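Cyclic dimeric GMP binding protein (Pseudomonas fluorescens, PDB 3PJV) probably relays cytoplasmic cyclic di-GMP signals across the inner membrane through its periplasmic domain, which is thought to control the protease LapG and so periplasmic proteolysis. Local coordinates at residues M41-V46 with T68-N73; P82-K87 with K122-A127. All blocks are in the same frame, centred on the assembly; numbering follows the deposited sequence.

Interaction 1 of 2, residues M41-V46 with T68-N73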
HETATM    1  N   MSE A  41       5.167   8.919  21.205  1.00 32.20           N
HETATM    2  CA  MSE A  41       4.212   7.980  20.626  1.00 31.45           C
HETATM    3  C   MSE A  41       3.602   8.562  19.359  1.00 28.59           C
HETATM    4  O   MSE A  41       3.327   7.841  18.402  1.00 28.95           O
HETATM    5  CB  MSE A  41       3.098   7.641  21.621  1.00 34.33           C
HETATM    6  CG  MSE A  41       2.172   6.539  21.130  1.00 34.99           C
HETATM    7 SE   MSE A  41       3.173   4.839  21.065  1.00 59.68          SE
HETATM    8  CE  MSE A  41       4.038   5.074  22.746  1.00 33.37           C
ATOM      9  N   VAL A  42       3.372   9.869  19.357  1.00 26.67           N
ATOM     10  CA  VAL A  42       2.793  10.504  18.177  1.00 26.49           C
ATOM     11  C   VAL A  42       3.748  10.320  17.005  1.00 26.98           C
ATOM     12  O   VAL A  42       3.350   9.895  15.916  1.00 26.38           O
ATOM     13  CB  VAL A  42       2.511  11.989  18.402  1.00 27.86           C
ATOM     14  CG1 VAL A  42       2.199  12.668  17.072  1.00 29.24           C
ATOM     15  CG2 VAL A  42       1.357  12.153  19.393  1.00 26.45           C
ATOM     16  N   GLU A  43       5.022  10.613  17.239  1.00 25.34           N
ATOM     17  CA  GLU A  43       6.015  10.435  16.189  1.00 26.91           C
ATOM     18  C   GLU A  43       6.112   8.972  15.752  1.00 27.90           C
ATOM     19  O   GLU A  43       6.217   8.681  14.559  1.00 26.40           O
ATOM     20  CB  GLU A  43       7.384  10.971  16.622  1.00 32.55           C
ATOM     21  CG  GLU A  43       8.404  10.948  15.494  1.00 44.57           C
ATOM     22  CD  GLU A  43       9.657  11.739  15.815  1.00 54.08           C
ATOM     23  OE1 GLU A  43      10.556  11.807  14.949  1.00 56.44           O
ATOM     24  OE2 GLU A  43       9.740  12.294  16.930  1.00 59.87           O
ATOM     25  N   LEU A  44       6.060   8.051  16.712  1.00 26.53           N
ATOM     26  CA  LEU A  44       6.128   6.625  16.394  1.00 29.18           C
ATOM     27  C   LEU A  44       4.980   6.182  15.503  1.00 27.99           C
ATOM     28  O   LEU A  44       5.173   5.457  14.526  1.00 26.25           O
ATOM     29  CB  LEU A  44       6.118   5.774  17.664  1.00 33.49           C
ATOM     30  CG  LEU A  44       7.473   5.356  18.212  1.00 41.06           C
ATOM     31  CD1 LEU A  44       7.315   4.094  19.040  1.00 43.66           C
ATOM     32  CD2 LEU A  44       8.434   5.122  17.070  1.00 41.12           C
ATOM     33  N   LEU A  45       3.775   6.610  15.860  1.00 24.80           N
ATOM     34  CA  LEU A  45       2.578   6.220  15.127  1.00 26.77           C
ATOM     35  C   LEU A  45       2.548   6.797  13.718  1.00 28.00           C
ATOM     36  O   LEU A  45       2.103   6.134  12.785  1.00 28.61           O
ATOM     37  CB  LEU A  45       1.326   6.644  15.896  1.00 26.17           C
ATOM     38  CG  LEU A  45       1.073   5.766  17.122  1.00 28.88           C
ATOM     39  CD1 LEU A  45      -0.017   6.367  17.996  1.00 29.92           C
ATOM     40  CD2 LEU A  45       0.716   4.343  16.695  1.00 29.62           C
ATOM     41  N   VAL A  46       3.032   8.023  13.560  1.00 24.19           N
ATOM     42  CA  VAL A  46       3.107   8.612  12.232  1.00 23.53           C
ATOM     43  C   VAL A  46       4.184   7.920  11.382  1.00 24.45           C
ATOM     44  O   VAL A  46       3.962   7.624  10.209  1.00 25.34           O
ATOM     45  CB  VAL A  46       3.377  10.120  12.283  1.00 21.98           C
ATOM     46  CG1 VAL A  46       3.589  10.681  10.868  1.00 21.12           C
ATOM     47  CG2 VAL A  46       2.223  10.846  12.982  1.00 21.56           C
ATOM     48  N   THR A  68       2.941  22.771  13.103  1.00 32.94           N
ATOM     49  CA  THR A  68       3.149  21.367  12.788  1.00 29.60           C
ATOM     50  C   THR A  68       3.704  20.650  14.010  1.00 34.31           C
ATOM     51  O   THR A  68       4.682  21.088  14.610  1.00 41.31           O
ATOM     52  CB  THR A  68       4.129  21.220  11.630  1.00 35.20           C
ATOM     53  OG1 THR A  68       3.581  21.861  10.472  1.00 37.07           O
ATOM     54  CG2 THR A  68       4.376  19.751  11.330  1.00 33.16           C
ATOM     55  N   ILE A  69       3.066  19.549  14.385  1.00 30.54           N
ATOM     56  CA  ILE A  69       3.519  18.750  15.513  1.00 30.33           C
ATOM     57  C   ILE A  69       4.562  17.768  15.007  1.00 30.90           C
ATOM     58  O   ILE A  69       5.635  17.598  15.595  1.00 35.15           O
ATOM     59  CB  ILE A  69       2.352  17.957  16.124  1.00 31.32           C
ATOM     60  CG1 ILE A  69       1.330  18.905  16.760  1.00 35.30           C
ATOM     61  CG2 ILE A  69       2.872  16.929  17.125  1.00 37.29           C
ATOM     62  CD1 ILE A  69       0.058  18.212  17.179  1.00 34.50           C
ATOM     63  N   VAL A  70       4.240  17.124  13.894  1.00 27.54           N
ATOM     64  CA  VAL A  70       5.161  16.200  13.251  1.00 29.30           C
ATOM     65  C   VAL A  70       4.842  16.163  11.770  1.00 26.98           C
ATOM     66  O   VAL A  70       3.699  16.324  11.365  1.00 26.29           O
ATOM     67  CB  VAL A  70       5.075  14.784  13.861  1.00 34.76           C
ATOM     68  CG1 VAL A  70       3.764  14.137  13.506  1.00 37.93           C
ATOM     69  CG2 VAL A  70       6.245  13.924  13.383  1.00 40.17           C
ATOM     70  N   GLU A  71       5.863  15.986  10.952  1.00 24.21           N
ATOM     71  CA  GLU A  71       5.620  15.804   9.526  1.00 25.72           C
ATOM     72  C   GLU A  71       6.681  14.955   8.844  1.00 23.74           C
ATOM     73  O   GLU A  71       7.791  14.785   9.340  1.00 26.69           O
ATOM     74  CB  GLU A  71       5.488  17.144   8.812  1.00 29.89           C
ATOM     75  CG  GLU A  71       6.770  17.905   8.699  1.00 33.86           C
ATOM     76  CD  GLU A  71       6.590  19.212   7.954  1.00 47.22           C
ATOM     77  OE1 GLU A  71       5.890  19.213   6.917  1.00 51.96           O
ATOM     78  OE2 GLU A  71       7.140  20.235   8.414  1.00 49.28           O
ATOM     79  N   ARG A  72       6.299  14.427   7.693  1.00 22.03           N
ATOM     80  CA  ARG A  72       7.149  13.545   6.931  1.00 23.82           C
ATOM     81  C   ARG A  72       6.854  13.803   5.464  1.00 23.89           C
ATOM     82  O   ARG A  72       5.706  13.965   5.074  1.00 21.13           O
ATOM     83  CB  ARG A  72       6.817  12.090   7.266  1.00 29.88           C
ATOM     84  CG  ARG A  72       7.231  11.636   8.674  1.00 36.25           C
ATOM     85  CD  ARG A  72       8.729  11.530   8.783  1.00 39.44           C
ATOM     86  NE  ARG A  72       9.193  10.928  10.031  1.00 44.61           N
ATOM     87  CZ  ARG A  72       9.328  11.593  11.177  1.00 53.22           C
ATOM     88  NH1 ARG A  72       9.009  12.883  11.242  1.00 53.90           N
ATOM     89  NH2 ARG A  72       9.772  10.970  12.264  1.00 52.35           N
ATOM     90  N   ASN A  73       7.899  13.828   4.650  1.00 22.15           N
ATOM     91  CA  ASN A  73       7.734  14.082   3.237  1.00 29.95           C
ATOM     92  C   ASN A  73       8.631  13.157   2.457  1.00 36.66           C
ATOM     93  O   ASN A  73       9.771  12.918   2.859  1.00 42.29           O
ATOM     94  CB  ASN A  73       8.109  15.533   2.902  1.00 34.50           C
ATOM     95  CG  ASN A  73       7.038  16.517   3.292  1.00 42.42           C
ATOM     96  OD1 ASN A  73       6.159  16.837   2.493  1.00 48.25           O
ATOM     97  ND2 ASN A  73       7.102  17.010   4.522  1.00 40.85           N
TER

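Interaction 2 of 2, residues P82-K87 with K122-A127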
ATOM      1  N   PRO A  82      16.012   1.853 -12.506  1.00 29.94           N
ATOM      2  CA  PRO A  82      16.474   0.975 -13.586  1.00 28.52           C
ATOM      3  C   PRO A  82      16.324  -0.492 -13.232  1.00 29.13           C
ATOM      4  O   PRO A  82      16.503  -0.873 -12.071  1.00 28.11           O
ATOM      5  CB  PRO A  82      17.970   1.322 -13.727  1.00 25.28           C
ATOM      6  CG  PRO A  82      18.102   2.690 -13.125  1.00 25.59           C
ATOM      7  CD  PRO A  82      17.086   2.733 -12.014  1.00 27.73           C
ATOM      8  N   ASP A  83      16.017  -1.305 -14.239  1.00 28.55           N
ATOM      9  CA  ASP A  83      15.830  -2.738 -14.058  1.00 36.01           C
ATOM     10  C   ASP A  83      17.051  -3.368 -13.416  1.00 33.04           C
ATOM     11  O   ASP A  83      16.933  -4.232 -12.548  1.00 34.48           O
ATOM     12  CB  ASP A  83      15.586  -3.406 -15.413  1.00 49.66           C
ATOM     13  CG  ASP A  83      14.498  -2.718 -16.216  1.00 66.90           C
ATOM     14  OD1 ASP A  83      14.732  -1.586 -16.699  1.00 71.84           O
ATOM     15  OD2 ASP A  83      13.408  -3.313 -16.370  1.00 73.11           O
ATOM     16  N   TRP A  84      18.229  -2.926 -13.845  1.00 29.10           N
ATOM     17  CA  TRP A  84      19.471  -3.514 -13.362  1.00 29.65           C
ATOM     18  C   TRP A  84      19.703  -3.271 -11.868  1.00 30.11           C
ATOM     19  O   TRP A  84      20.431  -4.023 -11.225  1.00 29.35           O
ATOM     20  CB  TRP A  84      20.671  -3.042 -14.189  1.00 30.41           C
ATOM     21  CG  TRP A  84      20.853  -1.559 -14.262  1.00 25.53           C
ATOM     22  CD1 TRP A  84      20.522  -0.741 -15.309  1.00 24.98           C
ATOM     23  CD2 TRP A  84      21.428  -0.709 -13.258  1.00 25.48           C
ATOM     24  NE1 TRP A  84      20.854   0.556 -15.016  1.00 26.26           N
ATOM     25  CE2 TRP A  84      21.410   0.606 -13.764  1.00 25.84           C
ATOM     26  CE3 TRP A  84      21.956  -0.933 -11.982  1.00 25.86           C
ATOM     27  CZ2 TRP A  84      21.895   1.694 -13.037  1.00 24.93           C
ATOM     28  CZ3 TRP A  84      22.430   0.147 -11.262  1.00 23.64           C
ATOM     29  CH2 TRP A  84      22.397   1.445 -11.790  1.00 23.82           C
ATOM     30  N   PHE A  85      19.076  -2.230 -11.320  1.00 30.27           N
ATOM     31  CA  PHE A  85      19.211  -1.938  -9.892  1.00 27.01           C
ATOM     32  C   PHE A  85      18.443  -2.959  -9.049  1.00 27.67           C
ATOM     33  O   PHE A  85      18.874  -3.332  -7.957  1.00 27.98           O
ATOM     34  CB  PHE A  85      18.749  -0.511  -9.578  1.00 28.46           C
ATOM     35  CG  PHE A  85      18.894  -0.125  -8.120  1.00 28.08           C
ATOM     36  CD1 PHE A  85      20.147   0.156  -7.591  1.00 30.80           C
ATOM     37  CD2 PHE A  85      17.789  -0.030  -7.293  1.00 28.21           C
ATOM     38  CE1 PHE A  85      20.294   0.508  -6.262  1.00 29.76           C
ATOM     39  CE2 PHE A  85      17.923   0.340  -5.955  1.00 28.51           C
ATOM     40  CZ  PHE A  85      19.186   0.605  -5.443  1.00 29.10           C
ATOM     41  N   VAL A  86      17.313  -3.426  -9.571  1.00 31.71           N
ATOM     42  CA  VAL A  86      16.541  -4.468  -8.907  1.00 29.34           C
ATOM     43  C   VAL A  86      17.362  -5.730  -8.682  1.00 32.20           C
ATOM     44  O   VAL A  86      17.379  -6.280  -7.581  1.00 32.08           O
ATOM     45  CB  VAL A  86      15.268  -4.829  -9.700  1.00 37.81           C
ATOM     46  CG1 VAL A  86      14.431  -5.842  -8.934  1.00 40.27           C
ATOM     47  CG2 VAL A  86      14.459  -3.588  -9.970  1.00 34.84           C
ATOM     48  N   LYS A  87      18.040  -6.188  -9.734  1.00 33.03           N
ATOM     49  CA  LYS A  87      18.895  -7.365  -9.639  1.00 38.76           C
ATOM     50  C   LYS A  87      20.023  -7.111  -8.649  1.00 35.08           C
ATOM     51  O   LYS A  87      20.336  -7.962  -7.814  1.00 37.24           O
ATOM     52  CB  LYS A  87      19.485  -7.707 -11.011  1.00 45.89           C
ATOM     53  CG  LYS A  87      18.491  -7.582 -12.156  1.00 55.27           C
ATOM     54  CD  LYS A  87      19.165  -7.841 -13.501  1.00 61.90           C
ATOM     55  CE  LYS A  87      20.355  -6.918 -13.698  1.00 64.14           C
ATOM     56  NZ  LYS A  87      21.025  -7.119 -15.009  1.00 65.84           N
ATOM     57  N   LYS A 122      12.532   3.965  -2.874  1.00 24.32           N
ATOM     58  CA  LYS A 122      13.251   4.547  -1.741  1.00 22.43           C
ATOM     59  C   LYS A 122      14.725   4.129  -1.705  1.00 23.98           C
ATOM     60  O   LYS A 122      15.615   4.937  -1.399  1.00 23.33           O
ATOM     61  CB  LYS A 122      12.546   4.183  -0.433  1.00 25.03           C
ATOM     62  CG  LYS A 122      11.221   4.902  -0.264  1.00 23.90           C
ATOM     63  CD  LYS A 122      10.376   4.252   0.820  1.00 29.78           C
ATOM     64  CE  LYS A 122      11.124   4.167   2.143  1.00 28.67           C
ATOM     65  NZ  LYS A 122      10.244   3.552   3.184  1.00 30.69           N
ATOM     66  N   LEU A 123      14.987   2.863  -2.027  1.00 22.80           N
ATOM     67  CA  LEU A 123      16.354   2.356  -2.040  1.00 23.98           C
ATOM     68  C   LEU A 123      17.173   3.060  -3.116  1.00 23.85           C
ATOM     69  O   LEU A 123      18.327   3.422  -2.892  1.00 23.28           O
ATOM     70  CB  LEU A 123      16.365   0.841  -2.269  1.00 24.39           C
ATOM     71  CG  LEU A 123      15.989   0.011  -1.043  1.00 28.21           C
ATOM     72  CD1 LEU A 123      15.702  -1.418  -1.450  1.00 28.68           C
ATOM     73  CD2 LEU A 123      17.093   0.080   0.002  1.00 33.34           C
ATOM     74  N   TRP A 124      16.555   3.267  -4.274  1.00 22.32           N
ATOM     75  CA  TRP A 124      17.188   3.986  -5.371  1.00 23.52           C
ATOM     76  C   TRP A 124      17.494   5.442  -4.998  1.00 25.27           C
ATOM     77  O   TRP A 124      18.609   5.916  -5.229  1.00 24.96           O
ATOM     78  CB  TRP A 124      16.312   3.909  -6.626  1.00 25.31           C
ATOM     79  CG  TRP A 124      16.828   4.677  -7.802  1.00 26.35           C
ATOM     80  CD1 TRP A 124      16.304   5.819  -8.329  1.00 26.42           C
ATOM     81  CD2 TRP A 124      17.973   4.353  -8.607  1.00 25.02           C
ATOM     82  NE1 TRP A 124      17.050   6.230  -9.413  1.00 29.72           N
ATOM     83  CE2 TRP A 124      18.079   5.340  -9.607  1.00 27.41           C
ATOM     84  CE3 TRP A 124      18.915   3.316  -8.582  1.00 28.59           C
ATOM     85  CZ2 TRP A 124      19.090   5.332 -10.566  1.00 28.07           C
ATOM     86  CZ3 TRP A 124      19.918   3.310  -9.535  1.00 30.85           C
ATOM     87  CH2 TRP A 124      19.996   4.310 -10.512  1.00 31.22           C
ATOM     88  N   GLN A 125      16.519   6.146  -4.420  1.00 23.63           N
ATOM     89  CA  GLN A 125      16.764   7.514  -3.960  1.00 25.24           C
ATOM     90  C   GLN A 125      17.964   7.569  -3.012  1.00 28.83           C
ATOM     91  O   GLN A 125      18.799   8.468  -3.111  1.00 31.55           O
ATOM     92  CB  GLN A 125      15.523   8.103  -3.292  1.00 25.95           C
ATOM     93  CG  GLN A 125      14.365   8.263  -4.249  1.00 31.05           C
ATOM     94  CD  GLN A 125      13.037   8.385  -3.532  1.00 40.00           C
ATOM     95  OE1 GLN A 125      12.991   8.595  -2.315  1.00 38.48           O
ATOM     96  NE2 GLN A 125      11.947   8.253  -4.280  1.00 42.25           N
ATOM     97  N   SER A 126      18.046   6.599  -2.100  1.00 28.47           N
ATOM     98  CA  SER A 126      19.154   6.532  -1.151  1.00 29.70           C
ATOM     99  C   SER A 126      20.476   6.239  -1.857  1.00 27.55           C
ATOM    100  O   SER A 126      21.526   6.759  -1.466  1.00 29.59           O
ATOM    101  CB  SER A 126      18.903   5.451  -0.101  1.00 31.50           C
ATOM    102  OG  SER A 126      17.901   5.851   0.808  1.00 41.52           O
ATOM    103  N   ALA A 127      20.417   5.398  -2.887  1.00 25.53           N
ATOM    104  CA  ALA A 127      21.588   5.062  -3.685  1.00 27.04           C
ATOM    105  C   ALA A 127      22.150   6.278  -4.419  1.00 32.00           C
ATOM    106  O   ALA A 127      23.371   6.422  -4.565  1.00 30.38           O
ATOM    107  CB  ALA A 127      21.250   3.961  -4.686  1.00 23.52           C
TER

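Interaction 1 of 2, residues M41-V46 with T68-N73
Helix 39-50 packs along strand 68-73 of an antiparallel hairpin with strand 55-62, with E43 facing R72 and V42 and V46, one turn apart, facing V70. Segment 41-46 runs roughly parallel to strand 70-73, their axes 9.1 Å apart at closest and 24° from parallel. V70 suits the spot because a beta-branched residue favours strand geometry and splits its methyls between neighbours: CG1 lies 3.7 Å from V46 CG2 and 4.2 Å from V42 CG1, while CG2 turns to the aliphatic part of E43. I69 CG2 adds to V42 at the bulge. At the solvent-exposed border E43 stretches out, CG anti to the backbone N (chi1 -173°), and its OE1 accepts R72 NH2 at 2.9 Å through the anti lone pair. That oxygen lies in the guanidinium plane, although the carboxylate stands 84° to it. R72 NH1 donates to E71 O, 3.0 Å away, so two bonds on different nitrogens fix the guanidinium's rotation. Replacing R72 with a leucine would probably leave E43 without its countercharge and E71 O without this side-chain donor. I69 and V70 face V60 in a classic beta bulge, and the whole is a helix-on-hairpin packing, apolar within and closed by a salt bridge at its border.

Interaction 2 of 2, residues P82-K87 with K122-A127
W124 pushes its six-membered ring among P82, W84 and F85, and gives most of what segment 122-127 contributes to a contact between two helical segments crossing almost at right angles (97°). Its CG stands anti to the backbone N, which carries the ring away from helix 117-128 toward the start of helix 83-89. P82 lies over one face: its CD sits 3.5 Å from the centroid of the W124 six-membered ring, almost on the normal, a CH-pi contact served by the proline CD, whose hydrogens are slightly polarised by the adjoining N. F85 receives the edge of W124 on its own face; W124 CE3 is 3.5 Å from F85 CG, and the planes are 72° apart. The far end of the phenylalanine ring reaches the helix itself, with CE2 4.0 Å from L123 CB and CE1 3.9 Å from A127 CB, where a small methyl lets the ring come close. W84 holds CG between the backbone N and carbonyl carbon (chi1 56°), and the edge of W124 is directed, offset, toward its face, W124 CZ3 lying 3.8 Å from W84 CH2. Y13 of the second subunit packs on L123. W84, F85 and W124 form an aromatic cluster, flanked by P82, where helices 83-89 and 117-128 cross.

Overall arrangement
Interaction 1 comes first along the chain and closes before interaction 2 opens; strand 68-73 and helix 83-89 are consecutive elements, joined by the loop through which T79 and V81 reach W124. The centres lie 27 Å apart, and the nearest atoms, about 7 Å apart, do not touch. Interaction 1 sets helix 39-50 against the hairpin of strands 55-62 and 68-73, with V42 also meeting L32 of the long helix 6-32. Interaction 2 joins helices 83-89 and 117-128, which are separated in the chain by the second hairpin, strands 96-102 and 105-114. The second subunit packs against interaction 2, its Y13 on L123 and its V78 on V86, so this end of the LapD/MoxY periplasmic domain lies at the dimer interface.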